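Local atomic coordinates of myosin-I heavy chain (PDB entry 5EJR), a protein that works as an actin-based motor with ATPase activity, taking part in the early steps of phagocytosis and in adhesion. Residues 458-466 with 470-478. Numbering follows the deposited sequence.
Sequences FWTFQSISN and TDDTFCIMT
The indole of Trp459 receives Ile476 over one face: the methyl CD1 of Ile476 sits 3.6 Å from CD2 of Trp459, offset toward the rim, a CH-pi contact in which the two side chains cross at about a right angle. Thr478 reaches the same ring obliquely, its CG2 lying 3.6 Å from Trp459 CD1. Ile464 closes the group, its CD1 3.8 Å from CD1 of Ile476 and its CG1 near the Thr478 methyl. With CG1 of Ile476 held between its backbone N and carbonyl carbon (chi1 60°), the terminal methyl is carried to both the indole and Ile464. Were Trp459 an alanine, the methyls of Ile476 and Thr478 would probably lose their aromatic partner, opening a gap between the two segments. Thr478 turns its hydroxyl elsewhere, to the carbonyl of Ile485.

Beyond this apolar cluster, the backbones are joined by hydrogen bonds. Met477 O takes two donors from one residue: Ser465 N at 2.8 Å, bent at the hydrogen (141°), and Ser465 OG at 3.1 Å, from above the carbonyl plane. Met477 N in turn gives a nearly straight bond (171°) to Asn466 O, 2.7 Å away. Before these bonds the chain reverses through a type I turn from Phe461 to Ile464, and Ser463 OG, within the turn, donates back to Thr460 O at the end of the strand. Strand 455-460 ends one antiparallel sheet and strand 473-477 is central in another; their apposition, with helix 494-505 against Ile464, fits the PH-like (PTB-type) beta sandwich capped by a C-terminal helix, the F3 lobe of the FERM domain in this myosin tail.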
# COMPACT_ATOMS: atom_id res chain seq x y z
N PHE A 458 27.58 -11.80 6.05
CA PHE A 458 26.62 -12.42 6.96
C PHE A 458 26.84 -11.97 8.38
O PHE A 458 27.95 -12.05 8.91
CB PHE A 458 26.62 -13.96 6.86
CG PHE A 458 25.68 -14.61 7.85
CD1 PHE A 458 24.31 -14.51 7.70
CD2 PHE A 458 26.18 -15.24 8.99
CE1 PHE A 458 23.44 -15.07 8.64
CE2 PHE A 458 25.31 -15.83 9.91
CZ PHE A 458 23.95 -15.73 9.73
N TRP A 459 25.75 -11.56 9.03
CA TRP A 459 25.76 -11.11 10.40
C TRP A 459 24.60 -11.79 11.13
O TRP A 459 23.44 -11.61 10.74
CB TRP A 459 25.57 -9.57 10.45
CG TRP A 459 26.60 -8.76 9.71
CD1 TRP A 459 27.80 -8.33 10.20
CD2 TRP A 459 26.50 -8.25 8.38
NE1 TRP A 459 28.45 -7.57 9.25
CE2 TRP A 459 27.68 -7.51 8.12
CE3 TRP A 459 25.51 -8.30 7.38
CZ2 TRP A 459 27.91 -6.85 6.90
CZ3 TRP A 459 25.74 -7.65 6.17
CH2 TRP A 459 26.91 -6.92 5.95
N THR A 460 24.91 -12.56 12.18
CA THR A 460 23.88 -13.21 12.98
C THR A 460 23.12 -12.15 13.76
O THR A 460 23.66 -11.06 13.99
CB THR A 460 24.50 -14.22 13.97
OG1 THR A 460 25.32 -13.52 14.89
CG2 THR A 460 25.28 -15.31 13.29
N PHE A 461 21.90 -12.46 14.21
CA PHE A 461 21.15 -11.53 15.03
C PHE A 461 21.85 -11.24 16.37
O PHE A 461 21.78 -10.11 16.86
CB PHE A 461 19.72 -12.02 15.25
CG PHE A 461 18.86 -11.94 14.01
CD1 PHE A 461 18.71 -10.74 13.32
CD2 PHE A 461 18.18 -13.06 13.55
CE1 PHE A 461 17.89 -10.66 12.18
CE2 PHE A 461 17.36 -12.98 12.43
CZ PHE A 461 17.21 -11.79 11.75
N GLN A 462 22.56 -12.26 16.93
CA GLN A 462 23.30 -12.17 18.20
C GLN A 462 24.37 -11.09 18.12
O GLN A 462 24.58 -10.36 19.08
CB GLN A 462 23.98 -13.53 18.53
CG GLN A 462 23.01 -14.70 18.80
CD GLN A 462 22.13 -15.06 17.61
OE1 GLN A 462 22.60 -15.30 16.49
NE2 GLN A 462 20.81 -15.01 17.81
N SER A 463 25.02 -10.99 16.95
CA SER A 463 26.09 -10.05 16.65
C SER A 463 25.62 -8.61 16.31
O SER A 463 26.47 -7.76 16.04
CB SER A 463 26.96 -10.60 15.53
OG SER A 463 26.38 -10.36 14.27
N ILE A 464 24.30 -8.35 16.30
CA ILE A 464 23.74 -7.03 16.00
C ILE A 464 23.06 -6.52 17.25
O ILE A 464 22.08 -7.12 17.70
CB ILE A 464 22.79 -7.03 14.76
CG1 ILE A 464 23.50 -7.50 13.48
CG2 ILE A 464 22.16 -5.64 14.57
CD1 ILE A 464 22.57 -8.21 12.40
N SER A 465 23.61 -5.44 17.83
CA SER A 465 23.10 -4.79 19.06
C SER A 465 21.87 -3.94 18.79
O SER A 465 20.99 -3.87 19.64
CB SER A 465 24.19 -3.93 19.69
OG SER A 465 24.86 -3.12 18.74
N ASN A 466 21.82 -3.28 17.63
CA ASN A 466 20.68 -2.43 17.28
C ASN A 466 20.64 -2.10 15.80
O ASN A 466 21.60 -2.31 15.08
CB ASN A 466 20.70 -1.12 18.11
CG ASN A 466 19.36 -0.83 18.75
OD1 ASN A 466 18.32 -0.76 18.08
ND2 ASN A 466 19.36 -0.68 20.07
N THR A 470 16.85 5.55 8.03
CA THR A 470 16.70 6.90 7.49
C THR A 470 15.74 6.74 6.31
O THR A 470 15.39 5.60 5.98
CB THR A 470 18.02 7.62 7.08
OG1 THR A 470 18.45 7.18 5.80
CG2 THR A 470 19.14 7.54 8.13
N ASP A 471 15.30 7.85 5.68
CA ASP A 471 14.41 7.75 4.51
C ASP A 471 15.07 7.02 3.31
O ASP A 471 14.35 6.54 2.45
CB ASP A 471 13.83 9.11 4.09
CG ASP A 471 14.76 10.32 4.16
OD1 ASP A 471 15.99 10.12 4.38
OD2 ASP A 471 14.27 11.46 4.00
N ASP A 472 16.40 6.87 3.29
CA ASP A 472 17.08 6.18 2.20
C ASP A 472 18.12 5.13 2.67
O ASP A 472 18.90 4.63 1.83
CB ASP A 472 17.71 7.21 1.22
CG ASP A 472 18.82 8.07 1.80
OD1 ASP A 472 19.09 7.96 3.02
OD2 ASP A 472 19.42 8.86 1.03
N THR A 473 18.16 4.79 3.98
CA THR A 473 19.13 3.78 4.44
C THR A 473 18.60 2.86 5.52
O THR A 473 17.70 3.21 6.28
CB THR A 473 20.46 4.38 4.96
OG1 THR A 473 20.22 5.08 6.18
CG2 THR A 473 21.21 5.25 3.94
N PHE A 474 19.22 1.68 5.62
CA PHE A 474 19.05 0.71 6.70
C PHE A 474 20.44 0.54 7.31
O PHE A 474 21.43 0.41 6.59
CB PHE A 474 18.43 -0.61 6.19
CG PHE A 474 18.48 -1.79 7.13
CD1 PHE A 474 18.03 -1.69 8.44
CD2 PHE A 474 18.95 -3.02 6.69
CE1 PHE A 474 18.07 -2.79 9.30
CE2 PHE A 474 18.99 -4.12 7.55
CZ PHE A 474 18.53 -4.00 8.84
N CYS A 475 20.53 0.58 8.64
CA CYS A 475 21.79 0.49 9.37
C CYS A 475 21.75 -0.56 10.48
O CYS A 475 20.79 -0.58 11.24
CB CYS A 475 22.17 1.86 9.92
SG CYS A 475 23.67 1.87 10.92
N ILE A 476 22.79 -1.41 10.58
CA ILE A 476 22.93 -2.45 11.63
C ILE A 476 24.16 -2.13 12.49
O ILE A 476 25.23 -1.88 11.95
CB ILE A 476 22.92 -3.95 11.14
CG1 ILE A 476 24.05 -4.27 10.16
CG2 ILE A 476 21.55 -4.33 10.53
CD1 ILE A 476 24.26 -5.81 9.91
N MET A 477 24.01 -2.09 13.82
CA MET A 477 25.14 -1.85 14.72
C MET A 477 25.67 -3.23 15.15
O MET A 477 24.96 -4.00 15.80
CB MET A 477 24.75 -0.93 15.91
CG MET A 477 25.95 -0.47 16.77
SD MET A 477 27.44 0.02 15.84
CE MET A 477 27.25 1.79 15.80
N THR A 478 26.88 -3.58 14.67
CA THR A 478 27.54 -4.86 14.93
C THR A 478 28.64 -4.73 15.99
O THR A 478 29.82 -4.64 15.66
CB THR A 478 28.03 -5.51 13.63
OG1 THR A 478 29.01 -4.67 13.02
CG2 THR A 478 26.91 -5.81 12.65